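Pre-mRNA-splicing factor SAD1 (PDB 4MSX) promotes the assembly of newly made U4 snRNA into the U4/U6 snRNP, is required for pre-mRNA splicing and, although built like a deubiquitinase, is catalytically inactive. Local coordinates at residues 164-167 with 168-171; 171-174 with 175-179; 204-207 with 208-212. All coordinates share one frame; numbering follows the deposited sequence.

Contact 1 (164-167 with 168-171); sequences LEDF and PRQC
F167, R169 and P168 carry this short connection, in which the chain leaves a helical turn and straightens toward a strand. The terminal nitrogen NH1 of R169 sits at the rim of the F167 ring, close to the ring plane and 3.6 Å from CE1. Because NH1 comes in at the rim and not over a face, this is an edge contact; ring and guanidinium planes are inclined by 47°. F167 is buried: L164 CA lies over one face of its ring, offset toward the rim, and N181 touches it as well. An aromatic residue suits this place because it can fill the interior while offering an edge to the arginine.

The peptide bond between F167 and P168 is cis, a form that proline tolerates far better than other residues. It draws the CA atoms of F167 and P168 to 2.9 Å and redirects the chain between the weakly bonded helix 161-165, near whose end F167 N bonds to L164 O, and strand 170-172 of a small beta hairpin. P168 rests its ring on L180 of the partner strand and on F183.

R169 has CG placed between its backbone N and carbonyl carbon (chi1 64°), and from CG to NE its chain is extended. This directs it back along the turn, with CB 3.6 Å from D166 O and NH1 3.7 Å from D166 OD2. The latter is a long salt bridge. Carboxylate and guanidinium planes are only 19° apart, but at this separation the attraction is probably modest; arginine has the length to serve both the acid and the aromatic edge.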
loop_
_atom_site.group_PDB
_atom_site.type_symbol
_atom_site.label_atom_id
_atom_site.label_comp_id
_atom_site.label_asym_id
_atom_site.label_seq_id
_atom_site.Cartn_x
_atom_site.Cartn_y
_atom_site.Cartn_z
ATOM N N LEU A 164 14.550 -10.413 6.250
ATOM C CA LEU A 164 13.229 -10.785 5.690
ATOM C C LEU A 164 12.771 -12.176 6.149
ATOM O O LEU A 164 11.561 -12.465 6.264
ATOM C CB LEU A 164 13.211 -10.656 4.157
ATOM C CG LEU A 164 13.808 -9.347 3.588
ATOM C CD1 LEU A 164 13.479 -9.141 2.131
ATOM C CD2 LEU A 164 13.352 -8.124 4.348
ATOM N N GLU A 165 13.721 -13.036 6.500
ATOM C CA GLU A 165 13.333 -14.384 6.917
ATOM C C GLU A 165 12.540 -14.391 8.204
ATOM O O GLU A 165 11.734 -15.289 8.420
ATOM C CB GLU A 165 14.572 -15.279 7.058
ATOM C CG GLU A 165 15.386 -15.345 5.787
ATOM C CD GLU A 165 16.647 -16.224 5.965
ATOM O OE1 GLU A 165 16.746 -16.913 7.007
ATOM O OE2 GLU A 165 17.541 -16.216 5.086
ATOM N N ASP A 166 12.752 -13.404 9.077
ATOM C CA ASP A 166 11.989 -13.383 10.311
ATOM C C ASP A 166 10.832 -12.362 10.256
ATOM O O ASP A 166 10.358 -11.911 11.297
ATOM C CB ASP A 166 12.889 -13.019 11.495
ATOM C CG ASP A 166 12.221 -13.311 12.850
ATOM O OD1 ASP A 166 11.296 -14.162 12.904
ATOM O OD2 ASP A 166 12.617 -12.689 13.861
ATOM N N PHE A 167 10.382 -11.990 9.063
ATOM C CA PHE A 167 9.217 -11.063 8.963
ATOM C C PHE A 167 7.983 -11.906 8.621
ATOM O O PHE A 167 8.106 -12.854 7.853
ATOM C CB PHE A 167 9.414 -10.061 7.818
ATOM C CG PHE A 167 10.387 -8.957 8.100
ATOM C CD1 PHE A 167 11.019 -8.845 9.322
ATOM C CD2 PHE A 167 10.630 -8.004 7.128
ATOM C CE1 PHE A 167 11.921 -7.820 9.568
ATOM C CE2 PHE A 167 11.525 -6.992 7.339
ATOM C CZ PHE A 167 12.174 -6.877 8.567
ATOM N N PRO A 168 6.790 -11.549 9.135
ATOM C CA PRO A 168 6.563 -10.439 10.071
ATOM C C PRO A 168 6.794 -10.905 11.513
ATOM O O PRO A 168 6.676 -12.099 11.786
ATOM C CB PRO A 168 5.075 -10.107 9.876
ATOM C CG PRO A 168 4.426 -11.459 9.462
ATOM C CD PRO A 168 5.534 -12.181 8.671
ATOM N N ARG A 169 7.092 -9.982 12.423
ATOM C CA ARG A 169 7.233 -10.314 13.845
ATOM C C ARG A 169 6.656 -9.201 14.707
ATOM O O ARG A 169 6.492 -8.066 14.225
ATOM C CB ARG A 169 8.697 -10.553 14.184
ATOM C CG ARG A 169 9.586 -9.336 14.012
ATOM C CD ARG A 169 10.768 -9.403 15.023
ATOM N NE ARG A 169 11.708 -8.279 14.882
ATOM C CZ ARG A 169 12.477 -8.162 13.817
ATOM N NH1 ARG A 169 12.376 -9.087 12.869
ATOM N NH2 ARG A 169 13.318 -7.164 13.697
ATOM N N GLN A 170 6.354 -9.489 15.969
ATOM C CA GLN A 170 5.809 -8.450 16.849
ATOM C C GLN A 170 6.905 -7.436 17.249
ATOM O O GLN A 170 8.012 -7.799 17.621
ATOM C CB GLN A 170 5.108 -9.045 18.087
ATOM C CG GLN A 170 3.856 -9.887 17.744
ATOM C CD GLN A 170 2.586 -9.068 17.389
ATOM O OE1 GLN A 170 2.476 -7.864 17.675
ATOM N NE2 GLN A 170 1.597 -9.754 16.798
ATOM N N CYS A 171 6.571 -6.164 17.148
ATOM C CA CYS A 171 7.527 -5.092 17.342
ATOM C C CYS A 171 6.913 -4.108 18.297
ATOM O O CYS A 171 5.728 -4.203 18.606
ATOM C CB CYS A 171 7.802 -4.407 15.997
ATOM S SG CYS A 171 8.666 -5.458 14.814
#

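Contact 2 (171-174 with 175-179); sequences CFDL and SNRTY
A chi1 of 70° swings the D173 carboxylate in over the bend of the chain, and R177 folds back at its third torsion to meet it. OD1 accepts the backbone N of R177 at 2.8 Å from above the carboxylate plane, as well as a weak bond from S175 N. OD2 receives R177 NE at 2.9 Å on its syn lone pair, with a weak second bond from NH2. The two flat groups are turned 51° against each other and do not make a flat two-by-two salt bridge: OD2 alone takes the guanidinium, while OD1 holds the backbone of the bend. Aspartate is short enough to do both.

The bend is the loop of a beta hairpin, strands 170-172 and 178-180, and residues 173-176 form a type I turn closed by N176 N to D173 O. N176 follows in the left-handed region (phi 57°), which asparagine adopts more readily than most residues, and the bond from D173 N to R177 O encloses the turn: a type I turn with a G1 beta bulge, the 3:5 hairpin. C171 and Y179 form an antiparallel hydrogen-bonded pair. C171 O accepts both Y179 N and the hydroxyl of T178, which approach from opposite faces of its carbonyl plane.

On the face of C171 and Y179, the CB of C171 lies over the tyrosine ring, 3.7 Å from its centroid in a CH-pi contact; SG is oblique to the same ring. The phenol OH reaches on to S236 O and L239 N, so this buried polar end is satisfied. On the other face of the hairpin, F172 and T178 form the non-hydrogen-bonded pair: T178 OG1 lies over the phenyl face toward its rim, and T178 CB is 3.6 Å from F172 CE1.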
loop_
_atom_site.group_PDB
_atom_site.type_symbol
_atom_site.label_atom_id
_atom_site.label_comp_id
_atom_site.label_asym_id
_atom_site.label_seq_id
_atom_site.Cartn_x
_atom_site.Cartn_y
_atom_site.Cartn_z
ATOM N N CYS A 171 6.571 -6.164 17.148
ATOM C CA CYS A 171 7.527 -5.092 17.342
ATOM C C CYS A 171 6.913 -4.108 18.297
ATOM O O CYS A 171 5.728 -4.203 18.606
ATOM C CB CYS A 171 7.802 -4.407 15.997
ATOM S SG CYS A 171 8.666 -5.458 14.814
ATOM N N PHE A 172 7.696 -3.116 18.729
ATOM C CA PHE A 172 7.208 -2.095 19.674
ATOM C C PHE A 172 7.622 -0.731 19.173
ATOM O O PHE A 172 8.759 -0.573 18.729
ATOM C CB PHE A 172 7.795 -2.334 21.085
ATOM C CG PHE A 172 7.294 -3.599 21.707
ATOM C CD1 PHE A 172 6.080 -3.624 22.379
ATOM C CD2 PHE A 172 7.996 -4.780 21.543
ATOM C CE1 PHE A 172 5.583 -4.821 22.915
ATOM C CE2 PHE A 172 7.511 -5.979 22.070
ATOM C CZ PHE A 172 6.301 -5.998 22.756
ATOM N N ASP A 173 6.712 0.240 19.198
ATOM C CA ASP A 173 7.099 1.570 18.778
ATOM C C ASP A 173 7.661 2.315 20.014
ATOM O O ASP A 173 7.806 1.719 21.081
ATOM C CB ASP A 173 5.958 2.333 18.075
ATOM C CG ASP A 173 4.822 2.752 19.013
ATOM O OD1 ASP A 173 4.912 2.525 20.235
ATOM O OD2 ASP A 173 3.820 3.340 18.504
ATOM N N LEU A 174 7.963 3.598 19.884
ATOM C CA LEU A 174 8.621 4.316 21.000
ATOM C C LEU A 174 7.710 4.501 22.209
ATOM O O LEU A 174 8.186 4.726 23.323
ATOM C CB LEU A 174 9.086 5.688 20.551
ATOM C CG LEU A 174 10.305 5.735 19.675
ATOM C CD1 LEU A 174 10.583 7.208 19.429
ATOM C CD2 LEU A 174 11.483 5.050 20.342
ATOM N N SER A 175 6.406 4.422 21.997
ATOM C CA SER A 175 5.466 4.490 23.097
ATOM C C SER A 175 5.169 3.109 23.648
ATOM O O SER A 175 4.216 2.945 24.402
ATOM C CB SER A 175 4.155 5.096 22.631
ATOM O OG SER A 175 4.355 6.409 22.166
ATOM N N ASN A 176 5.963 2.123 23.246
ATOM C CA ASN A 176 5.693 0.724 23.580
ATOM C C ASN A 176 4.320 0.188 23.144
ATOM O O ASN A 176 3.815 -0.741 23.752
ATOM C CB ASN A 176 5.889 0.495 25.079
ATOM C CG ASN A 176 7.359 0.501 25.464
ATOM O OD1 ASN A 176 8.159 -0.250 24.893
ATOM N ND2 ASN A 176 7.733 1.371 26.405
ATOM N N ARG A 177 3.713 0.760 22.104
ATOM C CA ARG A 177 2.558 0.108 21.477
ATOM C C ARG A 177 3.063 -1.020 20.550
ATOM O O ARG A 177 3.963 -0.797 19.738
ATOM C CB ARG A 177 1.729 1.118 20.710
ATOM C CG ARG A 177 1.108 2.182 21.610
ATOM C CD ARG A 177 0.469 3.301 20.792
ATOM N NE ARG A 177 1.492 4.106 20.128
ATOM C CZ ARG A 177 1.263 5.263 19.509
ATOM N NH1 ARG A 177 0.030 5.769 19.446
ATOM N NH2 ARG A 177 2.272 5.914 18.939
ATOM N N THR A 178 2.535 -2.243 20.692
ATOM C CA THR A 178 3.072 -3.364 19.903
ATOM C C THR A 178 2.406 -3.353 18.520
ATOM O O THR A 178 1.297 -2.838 18.386
ATOM C CB THR A 178 2.848 -4.735 20.621
ATOM O OG1 THR A 178 3.552 -5.791 19.929
ATOM C CG2 THR A 178 1.370 -5.044 20.689
ATOM N N TYR A 179 3.080 -3.896 17.497
ATOM C CA TYR A 179 2.463 -3.999 16.176
ATOM C C TYR A 179 3.173 -5.130 15.484
ATOM O O TYR A 179 4.281 -5.507 15.890
ATOM C CB TYR A 179 2.597 -2.706 15.354
ATOM C CG TYR A 179 4.035 -2.322 15.017
ATOM C CD1 TYR A 179 4.824 -1.627 15.931
ATOM C CD2 TYR A 179 4.601 -2.647 13.769
ATOM C CE1 TYR A 179 6.137 -1.246 15.608
ATOM C CE2 TYR A 179 5.908 -2.290 13.448
ATOM C CZ TYR A 179 6.662 -1.571 14.371
ATOM O OH TYR A 179 7.945 -1.240 14.062
#

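Contact 3 (204-207 with 208-212); sequences HMVP and VRDHF
The carbonyl of M205, at the N-cap position, opens the helix by receiving R209 N at 2.9 Å in a nearly straight bond (176°), with a weaker, bent one from V208 N. V206 O follows with D210 N at 2.7 Å, whereas the bond from H211 N to P207 O is long and weak. Proline suits the first turn of helix 206-214: it has no N-H to give, and none is required there. This helix lies within the region of the chain related to ubiquitin-specific proteases.

One flank of this turn belongs to V206, R209 and D210. V206 and D210 lie side by side and point the same way, with methyl CG1 3.6 Å from D210 OD2. R209 bends at chi3 (75°), which brings its guanidinium beside the neighbouring acid. NE and NH2 then grip the single oxygen D210 OD1 side-on, and that oxygen lies practically in the guanidinium plane. The V206 methyl CG2 stands over the centre of one guanidinium face, 4.3 Å above the plane. The branched valine thus lies against both, its CG1 also nearing the NH2 end of the base. R209 also makes a cation-pi contact with W235.

Elsewhere M205 and V208 meet weakly, M205 CB lying 4.1 Å from V208 CG2. The methionine's extended chain leads away to F374 and I376 of strand 374-379, joining this helix start to the mixed sheet.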
loop_
_atom_site.group_PDB
_atom_site.type_symbol
_atom_site.label_atom_id
_atom_site.label_comp_id
_atom_site.label_asym_id
_atom_site.label_seq_id
_atom_site.Cartn_x
_atom_site.Cartn_y
_atom_site.Cartn_z
ATOM N N HIS A 204 2.535 -6.429 0.203
ATOM C CA HIS A 204 2.409 -7.785 0.729
ATOM C C HIS A 204 2.564 -8.865 -0.357
ATOM O O HIS A 204 2.404 -10.039 -0.058
ATOM C CB HIS A 204 1.108 -7.960 1.571
ATOM C CG HIS A 204 1.226 -7.311 2.920
ATOM N ND1 HIS A 204 1.219 -8.021 4.107
ATOM C CD2 HIS A 204 1.506 -6.020 3.255
ATOM C CE1 HIS A 204 1.414 -7.189 5.119
ATOM N NE2 HIS A 204 1.575 -5.965 4.630
ATOM N N MET A 205 2.857 -8.465 -1.596
ATOM C CA MET A 205 3.207 -9.437 -2.665
ATOM C C MET A 205 4.700 -9.681 -2.588
ATOM O O MET A 205 5.500 -8.862 -3.031
ATOM C CB MET A 205 2.887 -8.893 -4.044
ATOM C CG MET A 205 1.379 -8.782 -4.211
ATOM S SD MET A 205 0.936 -7.926 -5.731
ATOM C CE MET A 205 -0.847 -8.091 -5.563
ATOM N N VAL A 206 5.076 -10.796 -1.995
ATOM C CA VAL A 206 6.478 -10.951 -1.576
ATOM C C VAL A 206 7.585 -10.574 -2.593
ATOM O O VAL A 206 8.553 -9.920 -2.231
ATOM C CB VAL A 206 6.699 -12.331 -0.937
ATOM C CG1 VAL A 206 8.185 -12.617 -0.761
ATOM C CG2 VAL A 206 6.000 -12.345 0.443
ATOM N N PRO A 207 7.448 -10.949 -3.861
ATOM C CA PRO A 207 8.507 -10.676 -4.857
ATOM C C PRO A 207 8.627 -9.216 -5.190
ATOM O O PRO A 207 9.698 -8.715 -5.558
ATOM C CB PRO A 207 8.037 -11.412 -6.126
ATOM C CG PRO A 207 6.868 -12.303 -5.689
ATOM C CD PRO A 207 6.365 -11.827 -4.363
ATOM N N VAL A 208 7.503 -8.511 -5.118
ATOM C CA VAL A 208 7.534 -7.079 -5.320
ATOM C C VAL A 208 8.100 -6.439 -4.061
ATOM O O VAL A 208 8.966 -5.557 -4.130
ATOM C CB VAL A 208 6.066 -6.533 -5.606
ATOM C CG1 VAL A 208 6.139 -5.053 -5.828
ATOM C CG2 VAL A 208 5.456 -7.268 -6.804
ATOM N N ARG A 209 7.585 -6.853 -2.910
ATOM C CA ARG A 209 8.028 -6.278 -1.646
ATOM C C ARG A 209 9.543 -6.454 -1.519
ATOM O O ARG A 209 10.302 -5.488 -1.228
ATOM C CB ARG A 209 7.392 -6.991 -0.461
ATOM C CG ARG A 209 7.908 -6.464 0.901
ATOM C CD ARG A 209 7.537 -7.432 2.006
ATOM N NE ARG A 209 8.439 -8.618 1.914
ATOM C CZ ARG A 209 8.440 -9.612 2.796
ATOM N NH1 ARG A 209 7.606 -9.563 3.822
ATOM N NH2 ARG A 209 9.275 -10.664 2.653
ATOM N N ASP A 210 9.999 -7.688 -1.744
ATOM C CA ASP A 210 11.451 -7.961 -1.540
ATOM C C ASP A 210 12.318 -7.080 -2.426
ATOM O O ASP A 210 13.369 -6.552 -2.004
ATOM C CB ASP A 210 11.776 -9.441 -1.788
ATOM C CG ASP A 210 11.307 -10.324 -0.654
ATOM O OD1 ASP A 210 10.612 -9.789 0.249
ATOM O OD2 ASP A 210 11.621 -11.559 -0.655
ATOM N N HIS A 211 11.880 -6.887 -3.668
ATOM C CA HIS A 211 12.651 -6.054 -4.578
ATOM C C HIS A 211 12.740 -4.607 -4.045
ATOM O O HIS A 211 13.811 -3.943 -4.128
ATOM C CB HIS A 211 12.031 -6.040 -5.974
ATOM C CG HIS A 211 12.893 -5.370 -6.997
ATOM N ND1 HIS A 211 13.947 -6.023 -7.613
ATOM C CD2 HIS A 211 12.875 -4.114 -7.506
ATOM C CE1 HIS A 211 14.550 -5.184 -8.441
ATOM N NE2 HIS A 211 13.923 -4.021 -8.390
ATOM N N PHE A 212 11.613 -4.092 -3.531
ATOM C CA PHE A 212 11.623 -2.701 -2.998
ATOM C C PHE A 212 12.483 -2.589 -1.729
ATOM O O PHE A 212 13.145 -1.557 -1.506
ATOM C CB PHE A 212 10.194 -2.255 -2.610
ATOM C CG PHE A 212 9.388 -1.684 -3.762
ATOM C CD1 PHE A 212 9.840 -0.592 -4.462
ATOM C CD2 PHE A 212 8.173 -2.248 -4.112
ATOM C CE1 PHE A 212 9.065 -0.024 -5.495
ATOM C CE2 PHE A 212 7.387 -1.700 -5.168
ATOM C CZ PHE A 212 7.845 -0.601 -5.852
#

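How the contacts relate
Contacts 1 and 2 run into each other through C171 on strand 170-172: the chain leaves the cis-proline turn of contact 1 and enters the hairpin of contact 2. Their centres are 14 Å apart, and Q170 OE1 lies 3.2 Å from T178 OG1, probably as a weak hydrogen bond across the two strands. Contact 3, also centred 14 Å from contact 1, follows later in the chain but touches it through L164, whose CD1 is 3.5 Å from D210 OD1. Contacts 2 and 3 do not meet; their nearest atoms are about 10 Å apart. All three lie away from the zinc site of C94, C97, H113 and H119.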